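Local coordinates for protein FTT_1639c (Francisella tularensis subsp. tularensis, PDB 7KZW) that is of unknown function and is probably held at a membrane by a transmembrane helix, this chain being the beta-rich part that follows the missing N-terminal region, at residues Leu8-Lys12 and Asn24-Cys29; Thr46-Ile52 and Gly79-Leu85; Asp56-Phe62 and Asp100-Tyr105. The protein carries 3 engineered substitutions. All coordinates share one frame; numbering follows the deposited sequence.

All three contacts belong to one mixed beta-sheet that folds over an apolar interior. Interaction 1 joins the two strands of the first hairpin and lies nearest the centre of the chain. Interaction 2 pairs the outermost strand 79-83 with strand 48-58. Interaction 3 uses the far end of that same strand 48-58 and the start of strand 60-65, against strand 102-111, and lies farthest out. Each is partly buried. Apolar side chains connect them: Phe28 of interaction 1 meets Phe48 and Leu85 of interaction 2, Phe26 meets Tyr105 of interaction 3, and Ile52 meets Phe62. Interaction 1 carries a bulge, interaction 2 is regular pairing, and interaction 3 adds more amide, carboxylate and water chemistry at its outer side.

Interaction 1 of 3, residues Leu8-Lys12 and Asn24-Cys29; sequences LPLLK and NMFGFC. Engineered in segment 24-29: Met25 (natural residue Ile).
Leu10 pairs with Phe26 and Lys12 with Met25 in antiparallel strands whose axes run at 126°, and the register slips by one residue between the two pairs. Leu11 and Lys12 therefore both face Met25, which makes a classic beta bulge. Met25 O accepts a short bond from Leu11 N (2.7 Å) and a weak, longer one from Lys12 N. Lys12 O receives Met25 N in return, in a nearly straight bond of 2.8 Å. Beyond the bulge, Gly27 N donates to Pro9 O at 3.0 Å.

Pro9 O also lies at the edge of the Phe26 ring, near its plane. Leu8 lies almost square to Phe26, with its CD2 methyl 3.8 Å from Phe26 CB. Leu10 has CG opposite its backbone N (chi1 177°), and this carries CD1 back over the partner strand. There Leu10 CD1 is 3.6 Å from Asn24 CB and also touches Phe26 CE1. Leu11 CD1 lies 3.6 Å from Gly27 CA, where no side chain intervenes, and Leu11 CD2 reaches Phe28 O. The Pro9 ring packs at a slant on Phe28, and Pro9 CD is 3.7 Å from Phe28 CE1. Met25, an engineered substitution for Ile, is present as selenomethionine. Its CB meets Lys12 CB, and its bent chain then leads away.

The two strands form a beta hairpin between strand 114-123, beside 6-16, and strand 90-97, beside 21-27. Leu8 touches Val107 and Phe26 touches Tyr105, both of strand 102-111, while Phe28 meets Tyr116 edge-to-face.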
loop_
_atom_site.group_PDB
_atom_site.type_symbol
_atom_site.label_atom_id
_atom_site.label_comp_id
_atom_site.label_asym_id
_atom_site.label_seq_id
_atom_site.Cartn_x
_atom_site.Cartn_y
_atom_site.Cartn_z
ATOM N N LEU A 8 -2.912 1.165 9.146
ATOM C CA LEU A 8 -3.207 1.563 7.792
ATOM C C LEU A 8 -4.260 0.617 7.230
ATOM O O LEU A 8 -4.029 -0.606 7.198
ATOM C CB LEU A 8 -1.895 1.491 6.993
ATOM C CG LEU A 8 -1.986 1.879 5.524
ATOM C CD1 LEU A 8 -2.360 3.331 5.386
ATOM C CD2 LEU A 8 -0.651 1.587 4.802
ATOM N N PRO A 9 -5.448 1.105 6.847
ATOM C CA PRO A 9 -6.539 0.172 6.508
ATOM C C PRO A 9 -6.347 -0.550 5.173
ATOM O O PRO A 9 -5.723 -0.036 4.249
ATOM C CB PRO A 9 -7.779 1.079 6.463
ATOM C CG PRO A 9 -7.366 2.318 7.253
ATOM C CD PRO A 9 -5.933 2.503 7.002
ATOM N N LEU A 10 -6.882 -1.774 5.105
ATOM C CA LEU A 10 -6.969 -2.554 3.886
ATOM C C LEU A 10 -8.287 -2.177 3.205
ATOM O O LEU A 10 -9.372 -2.375 3.790
ATOM C CB LEU A 10 -6.908 -4.048 4.243
ATOM C CG LEU A 10 -7.054 -4.950 3.038
ATOM C CD1 LEU A 10 -5.891 -4.885 2.107
ATOM C CD2 LEU A 10 -7.186 -6.391 3.533
ATOM N N LEU A 11 -8.217 -1.599 2.020
ATOM C CA LEU A 11 -9.427 -1.187 1.298
ATOM C C LEU A 11 -10.030 -2.292 0.470
ATOM O O LEU A 11 -11.272 -2.411 0.407
ATOM C CB LEU A 11 -9.113 -0.081 0.309
ATOM C CG LEU A 11 -8.943 1.303 0.858
ATOM C CD1 LEU A 11 -8.410 2.274 -0.203
ATOM C CD2 LEU A 11 -10.340 1.733 1.312
ATOM N N LYS A 12 -9.189 -3.100 -0.170
ATOM C CA LYS A 12 -9.671 -4.026 -1.188
ATOM C C LYS A 12 -8.573 -5.064 -1.374
ATOM O O LYS A 12 -7.392 -4.786 -1.151
ATOM C CB LYS A 12 -9.842 -3.246 -2.517
ATOM C CG LYS A 12 -10.658 -3.941 -3.564
ATOM C CD LYS A 12 -10.965 -2.989 -4.741
ATOM C CE LYS A 12 -12.167 -3.518 -5.565
ATOM N NZ LYS A 12 -11.895 -3.648 -7.039
ATOM N N ASN A 24 -3.225 -6.437 -2.495
ATOM C CA ASN A 24 -3.889 -5.761 -1.372
ATOM C C ASN A 24 -3.769 -4.267 -1.646
ATOM O O ASN A 24 -2.662 -3.766 -1.955
ATOM C CB ASN A 24 -3.193 -6.019 -0.024
ATOM C CG ASN A 24 -3.545 -7.357 0.658
ATOM O OD1 ASN A 24 -3.182 -7.547 1.819
ATOM N ND2 ASN A 24 -4.349 -8.239 0.002
HETATM N N MSE A 25 -4.870 -3.526 -1.522
HETATM C CA MSE A 25 -4.852 -2.073 -1.655
HETATM C C MSE A 25 -5.065 -1.469 -0.274
HETATM O O MSE A 25 -6.065 -1.788 0.371
HETATM C CB MSE A 25 -5.999 -1.642 -2.577
HETATM C CG MSE A 25 -6.031 -0.173 -2.881
HETATM SE SE MSE A 25 -4.592 0.387 -4.016
HETATM C CE MSE A 25 -5.236 -0.266 -5.707
ATOM N N PHE A 26 -4.137 -0.612 0.146
ATOM C CA PHE A 26 -4.217 0.061 1.435
ATOM C C PHE A 26 -4.576 1.516 1.238
ATOM O O PHE A 26 -4.083 2.160 0.283
ATOM C CB PHE A 26 -2.887 -0.039 2.168
ATOM C CG PHE A 26 -2.457 -1.457 2.405
ATOM C CD1 PHE A 26 -3.044 -2.188 3.409
ATOM C CD2 PHE A 26 -1.522 -2.080 1.592
ATOM C CE1 PHE A 26 -2.678 -3.512 3.648
ATOM C CE2 PHE A 26 -1.138 -3.392 1.815
ATOM C CZ PHE A 26 -1.719 -4.112 2.827
ATOM N N GLY A 27 -5.405 2.054 2.125
ATOM C CA GLY A 27 -5.818 3.441 2.039
ATOM C C GLY A 27 -7.028 3.670 2.931
ATOM O O GLY A 27 -7.296 2.877 3.827
ATOM N N PHE A 28 -7.783 4.723 2.623
ATOM C CA PHE A 28 -8.853 5.166 3.516
ATOM C C PHE A 28 -10.188 5.212 2.778
ATOM O O PHE A 28 -10.247 5.331 1.551
ATOM C CB PHE A 28 -8.548 6.562 4.082
ATOM C CG PHE A 28 -7.243 6.619 4.826
ATOM C CD1 PHE A 28 -7.192 6.230 6.154
ATOM C CD2 PHE A 28 -6.069 7.074 4.203
ATOM C CE1 PHE A 28 -6.002 6.219 6.868
ATOM C CE2 PHE A 28 -4.864 7.107 4.919
ATOM C CZ PHE A 28 -4.841 6.685 6.263
ATOM N N CYS A 29 -11.270 5.174 3.547
ATOM C CA CYS A 29 -12.632 5.350 3.040
ATOM C C CYS A 29 -13.390 6.407 3.850
ATOM O O CYS A 29 -12.811 7.186 4.618
ATOM C CB CYS A 29 -13.301 3.972 3.015
ATOM S SG CYS A 29 -13.574 3.244 4.646
#

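Interaction 2 of 3, residues Thr46-Ile52 and Gly79-Leu85; sequences TEFLVNI and GSFTAYL
Phe81 holds its CG between the backbone N and the carbonyl carbon (chi1 54°), which swings the ring over Val50 on the partner strand. Val50 CG1 takes the position anti to N (-174°), which points it at the ring. That methyl is 3.6 Å from Phe81 CZ. Val50 CB lies over one face of the ring as a CH-pi contact, 3.9 Å from the Phe81 centroid. In the conformer given, Ile52 CG2 lies at the ring edge. Tyr64 stacks with the Phe81 ring as well.

Further along, Val50 CG2 approaches Ala83 CB. Leu85 CG rests at a slant against Phe48 CE1, 3.6 Å away. The other face of the sheet is more polar. There Leu49 lies beside Thr82, and Asn51 and Ser80 are neighbours on the same face.

Backbone bonds run in both directions at the pairs Phe48-Ala83, Val50-Phe81 and Ile52-Gly79. Val50 N, for example, reaches Phe81 O at 2.8 Å. Near Thr46 and Leu85, a water bridges Thr46 O and Leu85 N. The Glu47 side chain runs alongside Tyr84, its carboxylate almost perpendicular to the ring (89°). Glu47 CG comes within 3.1 Å of Tyr84 OH. A second water joins Glu47 OE2 to Tyr84 OH.

Apolar side chains on one face and more polar ones on the other mark an amphipathic antiparallel strand pair at the margin of a mixed sheet. Here strand 79-83 is the outermost strand, and Phe48, Val50 and Phe81 face the interior, where Leu91 and Leu92 of strand 90-97 also pack.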
loop_
_atom_site.group_PDB
_atom_site.type_symbol
_atom_site.label_atom_id
_atom_site.label_comp_id
_atom_site.label_asym_id
_atom_site.label_seq_id
_atom_site.Cartn_x
_atom_site.Cartn_y
_atom_site.Cartn_z
ATOM N N THR A 46 -1.933 15.818 0.962
ATOM C CA THR A 46 -1.130 15.557 2.140
ATOM C C THR A 46 0.039 14.649 1.753
ATOM O O THR A 46 -0.166 13.611 1.100
ATOM C CB THR A 46 -1.995 14.802 3.139
ATOM O OG1 THR A 46 -3.124 15.629 3.491
ATOM C CG2 THR A 46 -1.168 14.499 4.399
ATOM N N GLU A 47 1.256 15.009 2.161
ATOM C CA GLU A 47 2.419 14.156 1.980
ATOM C C GLU A 47 2.394 13.038 3.017
ATOM O O GLU A 47 2.308 13.309 4.232
ATOM C CB GLU A 47 3.718 14.946 2.245
ATOM C CG GLU A 47 4.451 15.326 1.018
ATOM C CD GLU A 47 5.738 16.109 1.268
ATOM O OE1 GLU A 47 6.401 15.890 2.257
ATOM O OE2 GLU A 47 5.973 17.050 0.457
ATOM N N PHE A 48 2.573 11.796 2.585
ATOM C CA PHE A 48 2.845 10.669 3.468
ATOM C C PHE A 48 4.326 10.319 3.371
ATOM O O PHE A 48 4.851 10.149 2.249
ATOM C CB PHE A 48 2.017 9.442 3.073
ATOM C CG PHE A 48 0.557 9.582 3.445
ATOM C CD1 PHE A 48 -0.286 10.446 2.792
ATOM C CD2 PHE A 48 0.025 8.750 4.446
ATOM C CE1 PHE A 48 -1.630 10.527 3.130
ATOM C CE2 PHE A 48 -1.356 8.840 4.803
ATOM C CZ PHE A 48 -2.166 9.750 4.137
ATOM N N LEU A 49 5.040 10.356 4.491
ATOM C CA LEU A 49 6.462 10.063 4.546
ATOM C C LEU A 49 6.517 8.632 5.048
ATOM O O LEU A 49 6.076 8.326 6.166
ATOM C CB LEU A 49 7.159 11.053 5.460
ATOM C CG LEU A 49 6.918 12.491 5.012
ATOM C CD1 LEU A 49 7.577 13.404 6.077
ATOM C CD2 LEU A 49 7.545 12.806 3.616
ATOM N N VAL A 50 6.960 7.712 4.189
ATOM C CA VAL A 50 6.738 6.292 4.390
ATOM C C VAL A 50 8.062 5.579 4.527
ATOM O O VAL A 50 8.980 5.788 3.750
ATOM C CB VAL A 50 5.924 5.680 3.238
ATOM C CG1 VAL A 50 5.597 4.195 3.612
ATOM C CG2 VAL A 50 4.671 6.490 2.965
ATOM N N ASN A 51 8.156 4.715 5.536
ATOM C CA ASN A 51 9.262 3.793 5.646
ATOM C C ASN A 51 8.701 2.382 5.509
ATOM O O ASN A 51 7.754 2.018 6.220
ATOM C CB ASN A 51 9.851 3.862 7.056
ATOM C CG ASN A 51 10.817 4.968 7.224
ATOM O OD1 ASN A 51 10.482 6.034 7.795
ATOM N ND2 ASN A 51 12.050 4.712 6.769
ATOM N N ILE A 52 9.240 1.587 4.600
ATOM C CA ILE A 52 8.851 0.192 4.549
ATOM C C ILE A 52 10.073 -0.696 4.765
ATOM O O ILE A 52 11.221 -0.286 4.562
ATOM C CB ILE A 52 8.167 -0.184 3.252
ATOM C CG1 ILE A 52 9.203 -0.266 2.137
ATOM C CG2 ILE A 52 7.083 0.824 2.947
ATOM C CD1 ILE A 52 8.682 -1.034 0.943
ATOM N N GLY A 79 13.089 0.604 2.442
ATOM C CA GLY A 79 13.481 1.933 2.008
ATOM C C GLY A 79 12.425 2.930 2.424
ATOM O O GLY A 79 11.388 2.588 2.969
ATOM N N SER A 80 12.683 4.170 2.098
ATOM C CA SER A 80 11.781 5.239 2.475
ATOM C C SER A 80 11.400 6.035 1.232
ATOM O O SER A 80 12.151 6.119 0.251
ATOM C CB SER A 80 12.397 6.205 3.514
ATOM O OG SER A 80 13.467 6.969 2.967
ATOM N N PHE A 81 10.215 6.606 1.279
ATOM C CA PHE A 81 9.734 7.348 0.111
ATOM C C PHE A 81 8.613 8.302 0.517
ATOM O O PHE A 81 8.029 8.177 1.602
ATOM C CB PHE A 81 9.253 6.410 -1.032
ATOM C CG PHE A 81 8.194 5.387 -0.608
ATOM C CD1 PHE A 81 8.574 4.183 -0.008
ATOM C CD2 PHE A 81 6.838 5.631 -0.787
ATOM C CE1 PHE A 81 7.624 3.260 0.368
ATOM C CE2 PHE A 81 5.892 4.704 -0.393
ATOM C CZ PHE A 81 6.264 3.535 0.169
ATOM N N THR A 82 8.269 9.183 -0.406
ATOM C CA THR A 82 7.122 10.094 -0.249
ATOM C C THR A 82 5.981 9.627 -1.125
ATOM O O THR A 82 6.198 9.305 -2.293
ATOM C CB THR A 82 7.520 11.474 -0.690
ATOM O OG1 THR A 82 8.729 11.851 -0.048
ATOM C CG2 THR A 82 6.368 12.509 -0.339
ATOM N N ALA A 83 4.790 9.557 -0.573
ATOM C CA ALA A 83 3.601 9.067 -1.287
ATOM C C ALA A 83 2.403 9.960 -1.034
ATOM O O ALA A 83 2.344 10.683 -0.027
ATOM C CB ALA A 83 3.235 7.669 -0.777
ATOM N N TYR A 84 1.482 9.968 -1.983
ATOM C CA TYR A 84 0.278 10.770 -1.922
ATOM C C TYR A 84 -0.915 9.879 -2.155
ATOM O O TYR A 84 -0.831 8.880 -2.852
ATOM C CB TYR A 84 0.318 11.837 -3.021
ATOM C CG TYR A 84 1.451 12.814 -2.799
ATOM C CD1 TYR A 84 2.715 12.571 -3.301
ATOM C CD2 TYR A 84 1.239 13.952 -2.042
ATOM C CE1 TYR A 84 3.769 13.470 -3.066
ATOM C CE2 TYR A 84 2.292 14.829 -1.763
ATOM C CZ TYR A 84 3.518 14.583 -2.328
ATOM O OH TYR A 84 4.580 15.463 -2.097
ATOM N N LEU A 85 -2.058 10.264 -1.592
ATOM C CA LEU A 85 -3.274 9.495 -1.793
ATOM C C LEU A 85 -3.844 9.736 -3.187
ATOM O O LEU A 85 -3.932 10.883 -3.648
ATOM C CB LEU A 85 -4.316 9.944 -0.776
ATOM C CG LEU A 85 -4.042 9.525 0.666
ATOM C CD1 LEU A 85 -5.052 10.206 1.571
ATOM C CD2 LEU A 85 -4.162 7.976 0.800
HETATM O O HOH W 1 -2.228 12.811 -0.370
HETATM O O HOH W 2 3.877 18.061 -1.692
#

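Interaction 3 of 3, residues Asp56-Phe62 and Asp100-Tyr105; sequences DNQGCKF and DSNIDY
Phe62 and Tyr105 make the tight inner part of this contact. The edge of the Phe62 ring points at the face of Tyr105 in a T-shaped pair, with planes at 87°. Phe62 CZ is 3.7 Å from Tyr105 CG. Ile103 sits beside them. Its chi1 of -178° turns CG1 away from the backbone N and sends CD1 toward Phe62 and Asn57. Ile103 CG2 packs 3.6 Å from Cys60 SG. Leu94 and Leu122 extend this apolar layer.

Strand 48-58 ends here and the chain turns at Gly59 into strand 60-65. Asn57 holds the turn as an Asx motif. Its OD1 accepts Cys60 N on a lone pair at 3.0 Å, and its ND2 donates to Cys60 O. Antiparallel bonds pair Gln58 with Asn102, Gln58 N reaching Asn102 O at 2.9 Å. Asp104 N bonds to Asp56 O.

The outer side is looser and wetter. Gln58 runs extended alongside Asp100. One water joins Gln58 OE1 to Asp100 O, and another links Gln58 NE2 to Asp100 OD2. Asp56 OD2 and Asp104 OD2 come within 3.4 Å, a probably unfavourable approach of like charges. Asp104 OD1 takes a hydrogen bond from Asn121 ND2.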
loop_
_atom_site.group_PDB
_atom_site.type_symbol
_atom_site.label_atom_id
_atom_site.label_comp_id
_atom_site.label_asym_id
_atom_site.label_seq_id
_atom_site.Cartn_x
_atom_site.Cartn_y
_atom_site.Cartn_z
ATOM N N ASP A 56 11.437 -11.595 3.400
ATOM C CA ASP A 56 11.206 -12.425 2.225
ATOM C C ASP A 56 10.457 -11.606 1.195
ATOM O O ASP A 56 9.452 -10.980 1.518
ATOM C CB ASP A 56 10.334 -13.632 2.570
ATOM C CG ASP A 56 11.037 -14.641 3.496
ATOM O OD1 ASP A 56 12.273 -14.694 3.582
ATOM O OD2 ASP A 56 10.330 -15.497 4.149
ATOM N N ASN A 57 10.886 -11.680 -0.071
ATOM C CA ASN A 57 10.120 -11.104 -1.183
ATOM C C ASN A 57 10.467 -11.894 -2.443
ATOM O O ASN A 57 11.561 -11.720 -3.001
ATOM C CB ASN A 57 10.386 -9.614 -1.399
ATOM C CG ASN A 57 9.577 -9.089 -2.580
ATOM O OD1 ASN A 57 8.784 -9.844 -3.153
ATOM N ND2 ASN A 57 9.724 -7.834 -2.911
ATOM N N GLN A 58 9.567 -12.767 -2.883
ATOM C CA GLN A 58 9.617 -13.329 -4.224
ATOM C C GLN A 58 8.428 -12.775 -4.989
ATOM O O GLN A 58 7.276 -13.023 -4.603
ATOM C CB GLN A 58 9.590 -14.853 -4.214
ATOM C CG GLN A 58 9.642 -15.456 -5.589
ATOM C CD GLN A 58 9.741 -16.960 -5.503
ATOM O OE1 GLN A 58 9.826 -17.522 -4.401
ATOM N NE2 GLN A 58 9.668 -17.629 -6.652
ATOM N N GLY A 59 8.689 -12.019 -6.040
ATOM C CA GLY A 59 7.644 -11.638 -6.974
ATOM C C GLY A 59 6.680 -10.550 -6.542
ATOM O O GLY A 59 5.619 -10.409 -7.179
ATOM N N CYS A 60 7.026 -9.739 -5.546
ATOM C CA CYS A 60 6.057 -8.738 -5.079
ATOM C C CYS A 60 6.651 -7.337 -5.118
ATOM O O CYS A 60 7.865 -7.122 -5.092
ATOM C CB CYS A 60 5.677 -9.021 -3.617
ATOM S SG CYS A 60 4.999 -10.704 -3.407
ATOM N N LYS A 61 5.754 -6.354 -5.180
ATOM C CA LYS A 61 6.183 -4.953 -5.222
ATOM C C LYS A 61 5.058 -4.067 -4.689
ATOM O O LYS A 61 3.872 -4.392 -4.813
ATOM C CB LYS A 61 6.533 -4.514 -6.643
ATOM C CG LYS A 61 5.365 -4.597 -7.612
ATOM C CD LYS A 61 5.845 -4.230 -9.059
ATOM C CE LYS A 61 4.705 -4.298 -10.074
ATOM N NZ LYS A 61 5.249 -3.956 -11.439
ATOM N N PHE A 62 5.439 -2.931 -4.104
ATOM C CA PHE A 62 4.467 -1.908 -3.740
ATOM C C PHE A 62 4.471 -0.829 -4.809
ATOM O O PHE A 62 5.533 -0.408 -5.275
ATOM C CB PHE A 62 4.908 -1.190 -2.452
ATOM C CG PHE A 62 4.745 -2.015 -1.169
ATOM C CD1 PHE A 62 3.549 -1.992 -0.445
ATOM C CD2 PHE A 62 5.797 -2.808 -0.732
ATOM C CE1 PHE A 62 3.449 -2.720 0.758
ATOM C CE2 PHE A 62 5.690 -3.550 0.481
ATOM C CZ PHE A 62 4.524 -3.533 1.171
ATOM N N ASP A 100 4.505 -18.888 -6.638
ATOM C CA ASP A 100 5.211 -18.919 -5.358
ATOM C C ASP A 100 5.504 -17.534 -4.810
ATOM O O ASP A 100 6.314 -17.395 -3.880
ATOM C CB ASP A 100 6.549 -19.670 -5.459
ATOM C CG ASP A 100 6.369 -21.096 -5.933
ATOM O OD1 ASP A 100 5.404 -21.735 -5.481
ATOM O OD2 ASP A 100 7.173 -21.575 -6.770
ATOM N N SER A 101 4.830 -16.517 -5.324
ATOM C CA SER A 101 5.096 -15.162 -4.835
ATOM C C SER A 101 4.693 -15.031 -3.373
ATOM O O SER A 101 3.699 -15.623 -2.902
ATOM C CB SER A 101 4.387 -14.126 -5.712
ATOM O OG SER A 101 2.994 -14.384 -5.699
ATOM N N ASN A 102 5.467 -14.249 -2.639
ATOM C CA ASN A 102 5.294 -14.123 -1.198
ATOM C C ASN A 102 6.134 -12.968 -0.719
ATOM O O ASN A 102 7.288 -12.828 -1.139
ATOM C CB ASN A 102 5.805 -15.415 -0.587
ATOM C CG ASN A 102 5.795 -15.399 0.944
ATOM O OD1 ASN A 102 4.736 -15.384 1.521
ATOM N ND2 ASN A 102 6.975 -15.382 1.562
ATOM N N ILE A 103 5.578 -12.192 0.218
ATOM C CA ILE A 103 6.349 -11.104 0.823
ATOM C C ILE A 103 5.935 -10.937 2.294
ATOM O O ILE A 103 4.749 -10.951 2.643
ATOM C CB ILE A 103 6.147 -9.788 0.034
ATOM C CG1 ILE A 103 6.994 -8.678 0.663
ATOM C CG2 ILE A 103 4.640 -9.369 -0.045
ATOM C CD1 ILE A 103 7.011 -7.387 -0.162
ATOM N N ASP A 104 6.925 -10.725 3.150
ATOM C CA ASP A 104 6.698 -10.238 4.519
ATOM C C ASP A 104 7.181 -8.789 4.617
ATOM O O ASP A 104 8.291 -8.452 4.194
ATOM C CB ASP A 104 7.544 -11.032 5.498
ATOM C CG ASP A 104 7.142 -12.475 5.552
ATOM O OD1 ASP A 104 5.915 -12.772 5.676
ATOM O OD2 ASP A 104 8.014 -13.380 5.574
ATOM N N TYR A 105 6.344 -7.928 5.202
ATOM C CA TYR A 105 6.652 -6.496 5.154
ATOM C C TYR A 105 6.154 -5.810 6.426
ATOM O O TYR A 105 5.340 -6.357 7.201
ATOM C CB TYR A 105 5.954 -5.817 3.946
ATOM C CG TYR A 105 4.461 -5.943 4.026
ATOM C CD1 TYR A 105 3.695 -5.007 4.747
ATOM C CD2 TYR A 105 3.804 -6.998 3.436
ATOM C CE1 TYR A 105 2.336 -5.177 4.873
ATOM C CE2 TYR A 105 2.424 -7.139 3.529
ATOM C CZ TYR A 105 1.700 -6.212 4.276
ATOM O OH TYR A 105 0.349 -6.271 4.452
HETATM O O HOH W 3 8.312 -17.804 -1.945
HETATM O O HOH W 4 9.973 -20.153 -6.955
#